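Acetyltransferase, GNAT family (Bacillus anthracis str. Sterne, PDB 3FBU) probably transfers the acetyl group of acetyl-coenzyme A to an acceptor amine, as GNAT-family acetyltransferases do, and binds coenzyme A. Local coordinates at residues E6-R11 with F59-I64; F13-W18 with N46-N51; I86-N91 with E102-T107. One frame throughout, in Å; residues are numbered along the deposited sequence.

How the contacts relate
The three contacts lie in one GNAT fold, built round a mixed beta sheet. Contact 1 pairs strands 8-10 and 58-63; contact 2 sits inside the loop it closes, where the turn after strand 8-10 meets helix 41-50. Contact 3 comes later in the chain and packs strand 83-90 of the same sheet against helix 99-114. Contacts 1 and 3, centres about 10 Å apart, are linked by the Arg7-Glu102 salt bridge; contacts 1 and 2, centres about 16 Å apart, by that of Arg11 with Asp17. Contacts 2 and 3 do not touch. Coenzyme A binds at contact 3, whose strand 83-90 lies two places along the sheet from strand 58-63, with strand 68-79 between them.

Contact 1: residues E6-R11 with F59-I64; sequences ERLLIR and FPVILI
Leu9 and Ile62 form the hydrogen-bonded pair in the middle of an antiparallel strand pair, 8-10 against 58-63, part of the central sheet of the GNAT fold. Both polar atoms of each backbone are used: Leu9 N gives its hydrogen to Ile62 O, in the carbonyl plane, at 2.9 Å, and Ile62 N returns a nearly straight bond of 2.8 Å to Leu9 O. Further along, Arg11 N reaches Pro60 O over a longer 3.3 Å, while Pro60, lacking an N-H, can give nothing back to Arg11 O. At the other end Arg7 O is held twice, by Ile64 N at 3.0 Å and by a water that donates to it and also to Ile64 O, extending the pairing just past the regular strand. The outward backbone atoms continue the sheet: Ile10 bonds to Ile3, and Val61 to Val70 and Gly71.

The side chains divide between two faces. Leu8, Ile10, Val61 and Leu63 share one, where Leu8 CD2 lies 3.9 Å from Val61 CG1, and Leu8 and Ile10 go on to touch helix 99-114. On the other, Leu9 and Ile62 run alongside each other in the same direction, Leu9 CD1 resting against Ile62 CB.

The two arginines carry their charge elsewhere. The Arg7 side chain leaves the backbone away from strand 58-63; its NE forms a salt bridge with Glu102 and its NH2 bonds to Lys97 O. Arg11, with CG tucked between its backbone N and carbonyl carbon (chi1 64°) and the chain then extended to NE, reaches back across Ile62 and Pro60. Its NH1 forms a salt bridge with Asp17, and its NH2 comes to rest obliquely 3.6 Å from Ile62 CD1.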
loop_
_atom_site.group_PDB
_atom_site.type_symbol
_atom_site.label_atom_id
_atom_site.label_comp_id
_atom_site.label_asym_id
_atom_site.label_seq_id
_atom_site.Cartn_x
_atom_site.Cartn_y
_atom_site.Cartn_z
ATOM N N GLU A 6 14.803 7.547 -17.947
ATOM C CA GLU A 6 14.688 8.959 -17.581
ATOM C C GLU A 6 15.452 9.345 -16.296
ATOM O O GLU A 6 16.300 10.235 -16.322
ATOM C CB GLU A 6 13.204 9.330 -17.441
ATOM C CG GLU A 6 12.514 9.528 -18.795
ATOM C CD GLU A 6 10.988 9.719 -18.715
ATOM O OE1 GLU A 6 10.388 9.562 -17.614
ATOM O OE2 GLU A 6 10.389 10.035 -19.779
ATOM N N ARG A 7 15.149 8.670 -15.187
ATOM C CA ARG A 7 15.705 9.006 -13.875
ATOM C C ARG A 7 16.690 7.957 -13.333
ATOM O O ARG A 7 17.314 8.170 -12.279
ATOM C CB ARG A 7 14.582 9.148 -12.861
ATOM C CG ARG A 7 13.523 10.201 -13.209
ATOM C CD ARG A 7 12.430 10.176 -12.173
ATOM N NE ARG A 7 11.691 8.913 -12.256
ATOM C CZ ARG A 7 10.753 8.530 -11.402
ATOM N NH1 ARG A 7 10.405 9.297 -10.374
ATOM N NH2 ARG A 7 10.165 7.351 -11.573
ATOM N N LEU A 8 16.821 6.824 -14.023
ATOM C CA LEU A 8 17.622 5.708 -13.510
ATOM C C LEU A 8 18.323 4.971 -14.616
ATOM O O LEU A 8 17.977 5.087 -15.797
ATOM C CB LEU A 8 16.733 4.729 -12.716
ATOM C CG LEU A 8 15.475 4.202 -13.397
ATOM C CD1 LEU A 8 15.795 2.981 -14.264
ATOM C CD2 LEU A 8 14.355 3.907 -12.362
ATOM N N LEU A 9 19.318 4.189 -14.223
ATOM C CA LEU A 9 19.980 3.280 -15.120
ATOM C C LEU A 9 20.011 1.894 -14.495
ATOM O O LEU A 9 19.902 1.749 -13.282
ATOM C CB LEU A 9 21.397 3.737 -15.447
ATOM C CG LEU A 9 22.459 3.881 -14.358
ATOM C CD1 LEU A 9 23.106 2.528 -13.957
ATOM C CD2 LEU A 9 23.552 4.853 -14.890
ATOM N N ILE A 10 20.160 0.897 -15.353
ATOM C CA ILE A 10 20.294 -0.488 -14.921
ATOM C C ILE A 10 21.627 -0.962 -15.446
ATOM O O ILE A 10 21.958 -0.754 -16.608
ATOM C CB ILE A 10 19.179 -1.377 -15.494
ATOM C CG1 ILE A 10 17.813 -0.770 -15.146
ATOM C CG2 ILE A 10 19.293 -2.788 -14.939
ATOM C CD1 ILE A 10 16.658 -1.451 -15.790
ATOM N N ARG A 11 22.400 -1.615 -14.593
ATOM C CA ARG A 11 23.695 -2.127 -14.997
ATOM C C ARG A 11 23.913 -3.470 -14.292
ATOM O O ARG A 11 23.042 -3.926 -13.539
ATOM C CB ARG A 11 24.796 -1.100 -14.652
ATOM C CG ARG A 11 24.976 -0.815 -13.140
ATOM C CD ARG A 11 26.299 -0.136 -12.826
ATOM N NE ARG A 11 26.357 0.433 -11.474
ATOM C CZ ARG A 11 26.501 -0.277 -10.342
ATOM N NH1 ARG A 11 26.589 -1.586 -10.364
ATOM N NH2 ARG A 11 26.532 0.339 -9.163
ATOM N N PHE A 59 19.952 -7.352 -11.631
ATOM C CA PHE A 59 20.638 -6.153 -12.105
ATOM C C PHE A 59 20.242 -4.941 -11.283
ATOM O O PHE A 59 19.073 -4.611 -11.209
ATOM C CB PHE A 59 20.315 -5.915 -13.587
ATOM C CG PHE A 59 20.555 -7.128 -14.457
ATOM C CD1 PHE A 59 21.793 -7.334 -15.054
ATOM C CD2 PHE A 59 19.559 -8.068 -14.650
ATOM C CE1 PHE A 59 22.018 -8.438 -15.843
ATOM C CE2 PHE A 59 19.780 -9.189 -15.428
ATOM C CZ PHE A 59 21.007 -9.374 -16.031
ATOM N N PRO A 60 21.229 -4.268 -10.650
ATOM C CA PRO A 60 20.906 -3.121 -9.820
ATOM C C PRO A 60 20.354 -1.959 -10.621
ATOM O O PRO A 60 20.734 -1.777 -11.780
ATOM C CB PRO A 60 22.268 -2.748 -9.183
ATOM C CG PRO A 60 23.271 -3.313 -10.109
ATOM C CD PRO A 60 22.675 -4.556 -10.634
ATOM N N VAL A 61 19.500 -1.186 -9.960
ATOM C CA VAL A 61 18.846 -0.025 -10.495
ATOM C C VAL A 61 19.460 1.162 -9.725
ATOM O O VAL A 61 19.391 1.234 -8.494
ATOM C CB VAL A 61 17.314 -0.099 -10.292
ATOM C CG1 VAL A 61 16.645 1.181 -10.792
ATOM C CG2 VAL A 61 16.710 -1.330 -11.012
ATOM N N ILE A 62 20.070 2.069 -10.478
ATOM C CA ILE A 62 20.841 3.172 -9.919
ATOM C C ILE A 62 20.170 4.488 -10.310
ATOM O O ILE A 62 19.920 4.721 -11.483
ATOM C CB ILE A 62 22.281 3.181 -10.469
ATOM C CG1 ILE A 62 22.967 1.835 -10.273
ATOM C CG2 ILE A 62 23.102 4.274 -9.805
ATOM C CD1 ILE A 62 23.179 1.482 -8.840
ATOM N N LEU A 63 19.865 5.318 -9.313
ATOM C CA LEU A 63 19.343 6.676 -9.538
ATOM C C LEU A 63 20.435 7.526 -10.170
ATOM O O LEU A 63 21.516 7.661 -9.603
ATOM C CB LEU A 63 18.878 7.300 -8.217
ATOM C CG LEU A 63 17.368 7.342 -8.043
ATOM C CD1 LEU A 63 16.914 7.421 -6.573
ATOM C CD2 LEU A 63 16.844 8.553 -8.849
ATOM N N ILE A 64 20.155 8.066 -11.355
ATOM C CA ILE A 64 21.100 8.923 -12.060
ATOM C C ILE A 64 21.279 10.257 -11.311
ATOM O O ILE A 64 20.313 10.900 -10.895
ATOM C CB ILE A 64 20.642 9.223 -13.505
ATOM C CG1 ILE A 64 20.620 7.950 -14.361
ATOM C CG2 ILE A 64 21.603 10.234 -14.157
ATOM C CD1 ILE A 64 19.803 8.074 -15.643
HETATM O O HOH W 1 17.795 10.523 -11.347
#

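Contact 2: residues F13-W18 with N46-N51; sequences FEFKDW and NFVNKN
The carbonyl oxygen of Phe47, a residue whose ring meets Phe13 across the contact, is gripped twice by Asn51: ND2 comes to 2.9 Å of Phe47 O and Asn51 N to 3.2 Å, from opposite faces of the carbonyl plane. Asn51 is the first residue after the helix to leave helical geometry, and its side chain folds back on the end of helix 41-50, one of the helices flanking the GNAT sheet. The amide is held at both ends, since OD1 accepts from Lys57 N and Asn58 ND2.

Between the helix and the turn after strand 8-10 the contact is apolar, with no direct hydrogen bond across it. Val48 stands at its middle. Its CG1, anti to the backbone N (chi1 175°), points at the turn, 3.6 Å from Glu14 O and close to Phe13 CB; its CG2 lies over one face of the Phe13 ring and meets Trp18 CB at 3.7 Å. The Phe13 ring also takes Asn51 CB at its edge, near the ring plane. Beyond that its CZ comes to Phe47 CE2 at 4.0 Å, the two rings set obliquely with planes 73° apart, and it reaches Asn58, Pro60 and His72 as well.

The turn is braced by its own bonds. Glu14 N donates to Asp17 OD2, met from above the carboxylate plane at 2.8 Å, while Asp17 N returns a bond to Glu14 O. Two donors on OD2, which also faces Arg11, would tend to stabilise the ionised form of this buried carboxylate. One water spans the segments, donating to Asn51 O and accepting from Phe13 N at 3.0 Å.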
loop_
_atom_site.group_PDB
_atom_site.type_symbol
_atom_site.label_atom_id
_atom_site.label_comp_id
_atom_site.label_asym_id
_atom_site.label_seq_id
_atom_site.Cartn_x
_atom_site.Cartn_y
_atom_site.Cartn_z
ATOM N N PHE A 13 25.930 -5.867 -11.491
ATOM C CA PHE A 13 26.413 -5.658 -10.130
ATOM C C PHE A 13 27.942 -5.525 -10.114
ATOM O O PHE A 13 28.611 -6.161 -10.911
ATOM C CB PHE A 13 26.057 -6.869 -9.261
ATOM C CG PHE A 13 24.691 -6.802 -8.625
ATOM C CD1 PHE A 13 24.380 -5.798 -7.729
ATOM C CD2 PHE A 13 23.737 -7.796 -8.872
ATOM C CE1 PHE A 13 23.118 -5.751 -7.104
ATOM C CE2 PHE A 13 22.483 -7.743 -8.279
ATOM C CZ PHE A 13 22.168 -6.725 -7.387
ATOM N N GLU A 14 28.449 -4.667 -9.238
ATOM C CA GLU A 14 29.827 -4.722 -8.754
ATOM C C GLU A 14 29.753 -5.201 -7.308
ATOM O O GLU A 14 28.760 -4.949 -6.630
ATOM C CB GLU A 14 30.460 -3.336 -8.786
ATOM C CG GLU A 14 30.373 -2.644 -10.121
ATOM C CD GLU A 14 31.223 -3.301 -11.185
ATOM O OE1 GLU A 14 32.328 -3.813 -10.868
ATOM O OE2 GLU A 14 30.790 -3.294 -12.362
ATOM N N PHE A 15 30.800 -5.851 -6.826
ATOM C CA PHE A 15 30.771 -6.399 -5.488
ATOM C C PHE A 15 30.458 -5.351 -4.422
ATOM O O PHE A 15 29.750 -5.628 -3.506
ATOM C CB PHE A 15 32.013 -7.230 -5.133
ATOM C CG PHE A 15 31.832 -8.045 -3.932
ATOM C CD1 PHE A 15 30.993 -9.136 -3.935
ATOM C CD2 PHE A 15 32.455 -7.719 -2.761
ATOM C CE1 PHE A 15 30.808 -9.856 -2.809
ATOM C CE2 PHE A 15 32.278 -8.451 -1.658
ATOM C CZ PHE A 15 31.442 -9.525 -1.669
ATOM N N LYS A 16 30.972 -4.141 -4.569
ATOM C CA LYS A 16 30.701 -3.155 -3.548
ATOM C C LYS A 16 29.238 -2.719 -3.477
ATOM O O LYS A 16 28.865 -2.067 -2.567
ATOM C CB LYS A 16 31.608 -1.951 -3.630
ATOM C CG LYS A 16 31.564 -1.173 -4.793
ATOM C CD LYS A 16 32.586 -0.062 -4.588
ATOM C CE LYS A 16 33.106 0.425 -5.887
ATOM N NZ LYS A 16 33.518 1.811 -5.932
ATOM N N ASP A 17 28.416 -3.128 -4.438
ATOM C CA ASP A 17 26.988 -2.893 -4.304
ATOM C C ASP A 17 26.324 -3.645 -3.151
ATOM O O ASP A 17 25.247 -3.318 -2.801
ATOM C CB ASP A 17 26.262 -3.282 -5.589
ATOM C CG ASP A 17 26.651 -2.447 -6.783
ATOM O OD1 ASP A 17 26.888 -1.270 -6.644
ATOM O OD2 ASP A 17 26.709 -2.996 -7.847
ATOM N N TRP A 18 26.948 -4.682 -2.597
ATOM C CA TRP A 18 26.259 -5.570 -1.654
ATOM C C TRP A 18 25.665 -4.859 -0.431
ATOM O O TRP A 18 24.571 -5.193 0.011
ATOM C CB TRP A 18 27.130 -6.772 -1.264
ATOM C CG TRP A 18 28.145 -6.551 -0.210
ATOM C CD1 TRP A 18 29.477 -6.309 -0.397
ATOM C CD2 TRP A 18 27.946 -6.649 1.196
ATOM N NE1 TRP A 18 30.110 -6.202 0.804
ATOM C CE2 TRP A 18 29.193 -6.403 1.807
ATOM C CE3 TRP A 18 26.822 -6.877 2.012
ATOM C CZ2 TRP A 18 29.352 -6.381 3.190
ATOM C CZ3 TRP A 18 26.981 -6.853 3.382
ATOM C CH2 TRP A 18 28.240 -6.613 3.960
ATOM N N ASN A 46 26.800 -13.353 -1.239
ATOM C CA ASN A 46 26.712 -14.493 -2.152
ATOM C C ASN A 46 25.840 -14.146 -3.372
ATOM O O ASN A 46 26.193 -14.437 -4.507
ATOM C CB ASN A 46 26.096 -15.708 -1.433
ATOM C CG ASN A 46 27.038 -16.374 -0.422
ATOM O OD1 ASN A 46 28.261 -16.201 -0.453
ATOM N ND2 ASN A 46 26.448 -17.179 0.471
ATOM N N PHE A 47 24.702 -13.530 -3.111
ATOM C CA PHE A 47 23.759 -13.118 -4.164
ATOM C C PHE A 47 24.433 -12.173 -5.164
ATOM O O PHE A 47 24.387 -12.393 -6.377
ATOM C CB PHE A 47 22.541 -12.472 -3.514
ATOM C CG PHE A 47 21.610 -11.804 -4.480
ATOM C CD1 PHE A 47 20.808 -12.545 -5.320
ATOM C CD2 PHE A 47 21.517 -10.424 -4.528
ATOM C CE1 PHE A 47 19.921 -11.901 -6.212
ATOM C CE2 PHE A 47 20.661 -9.802 -5.410
ATOM C CZ PHE A 47 19.856 -10.550 -6.249
ATOM N N VAL A 48 25.089 -11.131 -4.658
ATOM C CA VAL A 48 25.752 -10.160 -5.543
ATOM C C VAL A 48 26.850 -10.814 -6.348
ATOM O O VAL A 48 26.946 -10.629 -7.567
ATOM C CB VAL A 48 26.294 -8.927 -4.746
ATOM C CG1 VAL A 48 27.091 -8.006 -5.673
ATOM C CG2 VAL A 48 25.101 -8.190 -4.065
ATOM N N ASN A 49 27.680 -11.619 -5.675
ATOM C CA ASN A 49 28.757 -12.318 -6.348
ATOM C C ASN A 49 28.233 -13.216 -7.450
ATOM O O ASN A 49 28.777 -13.239 -8.548
ATOM C CB ASN A 49 29.521 -13.198 -5.360
ATOM C CG ASN A 49 30.522 -14.087 -6.061
ATOM O OD1 ASN A 49 31.541 -13.589 -6.571
ATOM N ND2 ASN A 49 30.230 -15.410 -6.125
ATOM N N LYS A 50 27.183 -13.971 -7.147
ATOM C CA LYS A 50 26.622 -14.916 -8.114
ATOM C C LYS A 50 26.092 -14.214 -9.373
ATOM O O LYS A 50 26.116 -14.792 -10.472
ATOM C CB LYS A 50 25.504 -15.703 -7.455
ATOM C CG LYS A 50 24.766 -16.650 -8.369
ATOM C CD LYS A 50 23.697 -17.362 -7.600
ATOM C CE LYS A 50 22.918 -18.281 -8.514
ATOM N NZ LYS A 50 21.834 -18.897 -7.716
ATOM N N ASN A 51 25.623 -12.981 -9.216
ATOM C CA ASN A 51 25.029 -12.216 -10.322
ATOM C C ASN A 51 25.969 -11.219 -11.004
ATOM O O ASN A 51 25.540 -10.298 -11.701
ATOM C CB ASN A 51 23.758 -11.552 -9.813
ATOM C CG ASN A 51 22.655 -12.539 -9.644
ATOM O OD1 ASN A 51 22.005 -12.909 -10.612
ATOM N ND2 ASN A 51 22.418 -12.970 -8.432
HETATM O O HOH W 2 24.335 -8.247 -12.348
#

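Contact 3: residues I86-N91 with E102-T107. With COA (coenzyme A), chain C.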
loop_
_atom_site.group_PDB
_atom_site.type_symbol
_atom_site.label_atom_id
_atom_site.label_comp_id
_atom_site.label_asym_id
_atom_site.label_seq_id
_atom_site.Cartn_x
_atom_site.Cartn_y
_atom_site.Cartn_z
ATOM N N ILE A 86 10.593 -11.668 -15.512
ATOM C CA ILE A 86 10.994 -10.381 -14.913
ATOM C C ILE A 86 10.399 -10.278 -13.500
ATOM O O ILE A 86 9.320 -10.807 -13.214
ATOM C CB ILE A 86 10.563 -9.166 -15.816
ATOM C CG1 ILE A 86 11.233 -7.821 -15.401
ATOM C CG2 ILE A 86 9.023 -9.042 -15.858
ATOM C CD1 ILE A 86 11.060 -6.685 -16.465
ATOM N N GLY A 87 11.114 -9.534 -12.653
ATOM C CA GLY A 87 10.734 -9.254 -11.297
ATOM C C GLY A 87 11.529 -8.075 -10.787
ATOM O O GLY A 87 12.324 -7.481 -11.530
ATOM N N TRP A 88 11.366 -7.779 -9.500
ATOM C CA TRP A 88 11.867 -6.519 -8.949
ATOM C C TRP A 88 11.857 -6.594 -7.439
ATOM O O TRP A 88 10.922 -7.120 -6.872
ATOM C CB TRP A 88 10.962 -5.360 -9.408
ATOM C CG TRP A 88 9.538 -5.763 -9.627
ATOM C CD1 TRP A 88 8.584 -6.016 -8.685
ATOM C CD2 TRP A 88 8.922 -5.997 -10.888
ATOM N NE1 TRP A 88 7.394 -6.387 -9.292
ATOM C CE2 TRP A 88 7.576 -6.379 -10.645
ATOM C CE3 TRP A 88 9.375 -5.929 -12.205
ATOM C CZ2 TRP A 88 6.705 -6.708 -11.667
ATOM C CZ3 TRP A 88 8.509 -6.245 -13.210
ATOM C CH2 TRP A 88 7.189 -6.615 -12.947
ATOM N N VAL A 89 12.893 -6.045 -6.799
ATOM C CA VAL A 89 12.953 -5.899 -5.348
ATOM C C VAL A 89 13.626 -4.545 -5.076
ATOM O O VAL A 89 14.737 -4.297 -5.563
ATOM C CB VAL A 89 13.783 -7.013 -4.671
ATOM C CG1 VAL A 89 13.728 -6.870 -3.129
ATOM C CG2 VAL A 89 13.335 -8.470 -5.172
ATOM N N PHE A 90 12.931 -3.691 -4.324
ATOM C CA PHE A 90 13.349 -2.304 -4.137
ATOM C C PHE A 90 13.417 -1.964 -2.657
ATOM O O PHE A 90 12.857 -2.662 -1.805
ATOM C CB PHE A 90 12.412 -1.335 -4.884
ATOM C CG PHE A 90 12.758 -1.177 -6.332
ATOM C CD1 PHE A 90 12.562 -2.222 -7.216
ATOM C CD2 PHE A 90 13.278 -0.010 -6.809
ATOM C CE1 PHE A 90 12.906 -2.098 -8.518
ATOM C CE2 PHE A 90 13.605 0.121 -8.118
ATOM C CZ PHE A 90 13.418 -0.923 -8.983
ATOM N N ASN A 91 14.180 -0.921 -2.380
ATOM C CA ASN A 91 14.370 -0.362 -1.063
ATOM C C ASN A 91 13.145 0.468 -0.711
ATOM O O ASN A 91 12.803 1.399 -1.460
ATOM C CB ASN A 91 15.634 0.516 -1.071
ATOM C CG ASN A 91 16.009 1.051 0.301
ATOM O OD1 ASN A 91 15.153 1.419 1.106
ATOM N ND2 ASN A 91 17.315 1.108 0.568
ATOM N N GLU A 102 9.370 2.226 -13.927
ATOM C CA GLU A 102 10.287 2.844 -14.893
ATOM C C GLU A 102 11.390 1.869 -15.279
ATOM O O GLU A 102 11.668 1.695 -16.452
ATOM C CB GLU A 102 10.871 4.179 -14.346
ATOM C CG GLU A 102 11.914 4.789 -15.267
ATOM C CD GLU A 102 12.454 6.154 -14.774
ATOM O OE1 GLU A 102 11.802 6.791 -13.937
ATOM O OE2 GLU A 102 13.544 6.546 -15.216
ATOM N N ALA A 103 11.981 1.196 -14.283
ATOM C CA ALA A 103 13.055 0.246 -14.544
ATOM C C ALA A 103 12.547 -0.965 -15.322
ATOM O O ALA A 103 13.216 -1.433 -16.253
ATOM C CB ALA A 103 13.701 -0.193 -13.241
ATOM N N ALA A 104 11.365 -1.455 -14.939
ATOM C CA ALA A 104 10.803 -2.664 -15.551
ATOM C C ALA A 104 10.360 -2.368 -16.961
ATOM O O ALA A 104 10.580 -3.185 -17.833
ATOM C CB ALA A 104 9.639 -3.216 -14.719
ATOM N N GLN A 105 9.792 -1.187 -17.206
ATOM C CA GLN A 105 9.422 -0.763 -18.576
ATOM C C GLN A 105 10.649 -0.758 -19.494
ATOM O O GLN A 105 10.626 -1.290 -20.610
ATOM C CB GLN A 105 8.727 0.621 -18.563
ATOM C CG GLN A 105 8.162 1.111 -19.917
ATOM C CD GLN A 105 7.341 2.405 -19.792
ATOM O OE1 GLN A 105 7.098 2.915 -18.677
ATOM N NE2 GLN A 105 6.905 2.947 -20.944
ATOM N N ALA A 106 11.723 -0.160 -18.999
ATOM C CA ALA A 106 12.995 -0.092 -19.707
ATOM C C ALA A 106 13.585 -1.469 -19.993
ATOM O O ALA A 106 14.152 -1.693 -21.055
ATOM C CB ALA A 106 13.990 0.756 -18.900
ATOM N N THR A 107 13.452 -2.397 -19.050
ATOM C CA THR A 107 13.910 -3.765 -19.240
ATOM C C THR A 107 13.119 -4.491 -20.326
ATOM O O THR A 107 13.710 -5.131 -21.176
ATOM C CB THR A 107 13.869 -4.540 -17.896
ATOM O OG1 THR A 107 14.619 -3.813 -16.903
ATOM C CG2 THR A 107 14.441 -5.978 -18.048
HETATM N N1A COA C . -2.248 -0.993 -2.290
HETATM C C2A COA C . -2.586 -0.649 -3.574
HETATM N N3A COA C . -1.651 -0.097 -4.409
HETATM C C4A COA C . -0.386 0.094 -3.947
HETATM C C5A COA C . -0.022 -0.250 -2.656
HETATM C C6A COA C . -0.971 -0.823 -1.813
HETATM N N6A COA C . -0.657 -1.197 -0.571
HETATM N N7A COA C . 1.272 0.056 -2.499
HETATM C C8A COA C . 1.742 0.594 -3.642
HETATM N N9A COA C . 0.714 0.629 -4.550
HETATM C C1B COA C . 0.754 0.985 -5.974
HETATM C C2B COA C . 1.276 2.401 -6.229
HETATM O O2B COA C . 0.259 3.384 -6.073
HETATM C C3B COA C . 1.752 2.240 -7.657
HETATM O O3B COA C . 0.666 2.362 -8.563
HETATM P P3B COA C . 0.233 3.757 -9.263
HETATM O O7A COA C . -0.711 3.506 -10.394
HETATM O O8A COA C . -0.383 4.621 -8.194
HETATM O O9A COA C . 1.507 4.381 -9.789
HETATM C C4B COA C . 2.292 0.802 -7.698
HETATM O O4B COA C . 1.628 0.111 -6.676
HETATM C C5B COA C . 3.792 0.721 -7.446
HETATM O O5B COA C . 4.437 1.278 -8.575
HETATM P P1A COA C . 5.949 1.793 -8.482
HETATM O O1A COA C . 5.978 3.116 -7.736
HETATM O O2A COA C . 6.527 1.867 -9.840
HETATM O O3A COA C . 6.644 0.600 -7.659
HETATM P P2A COA C . 7.756 0.753 -6.500
HETATM O O4A COA C . 8.914 1.562 -7.033
HETATM O O5A COA C . 7.082 1.302 -5.238
HETATM O O6A COA C . 8.161 -0.797 -6.286
HETATM C CBP COA C . 7.839 -3.085 -5.682
HETATM C CCP COA C . 7.208 -1.848 -6.323
HETATM C CDP COA C . 9.165 -3.308 -6.432
HETATM C CEP COA C . 6.811 -4.195 -5.904
HETATM C CAP COA C . 8.079 -2.831 -4.170
HETATM O OAP COA C . 6.854 -2.697 -3.466
HETATM C C9P COA C . 8.824 -3.946 -3.499
HETATM O O9P COA C . 10.187 -4.042 -3.643
HETATM N N8P COA C . 8.154 -4.897 -2.840
HETATM C C7P COA C . 8.851 -5.895 -2.031
HETATM C C6P COA C . 9.522 -6.977 -2.860
HETATM C C5P COA C . 8.506 -7.761 -3.690
HETATM O O5P COA C . 7.485 -8.284 -3.190
HETATM N N4P COA C . 8.807 -7.882 -4.967
HETATM C C3P COA C . 7.873 -8.492 -5.922
HETATM C C2P COA C . 7.896 -10.004 -5.940
HETATM S S1P COA C . 6.856 -10.645 -7.287
#
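Trp88 lies between coenzyme A and Ala104, and its indole can be followed from one to the other. At its root, CB and CG both touch the CDP methyl of the pantetheine arm. A chi1 of 30°, off the staggered values, puts CG between the backbone N and the carbonyl carbon, with the five-membered ring beside the cofactor and the six-membered ring at Ala104. CD1 comes closest to the cofactor, 3.6 Å from CDP, with CEP also near. NE1 lies beside C3P and CEP and hydrogen-bonds to Ser131. On the six-membered ring, CE3 and CZ3 both meet Ala104 CB, CZ3 at 3.6 Å.

The pantetheine arm pairs with the backbone beside it much as another strand would: N4P of coenzyme A donates to Trp88 O at 2.9 Å, and Phe90 N donates to its O9P at 2.8 Å. This strand-like pairing is a hallmark of GNAT enzymes. Phe90 takes Ala103 CB at its ring edge, and Ile86 CD1 reaches Thr107 CG2 at 3.8 Å. Thr107 OG1 donates back to Ala103 O from above the carbonyl plane, at 2.8 Å, which occupies the buried hydroxyl.

Strand 83-90 and helix 99-114 begin a beta-alpha-beta unit completed by the parallel strand 119-124. Over 102-107 the helix runs nearly antiparallel to 86-90, their directions 153° apart, its small residues against the sheet where Ala103 and Thr107 also touch strands 8-10 and 68-79.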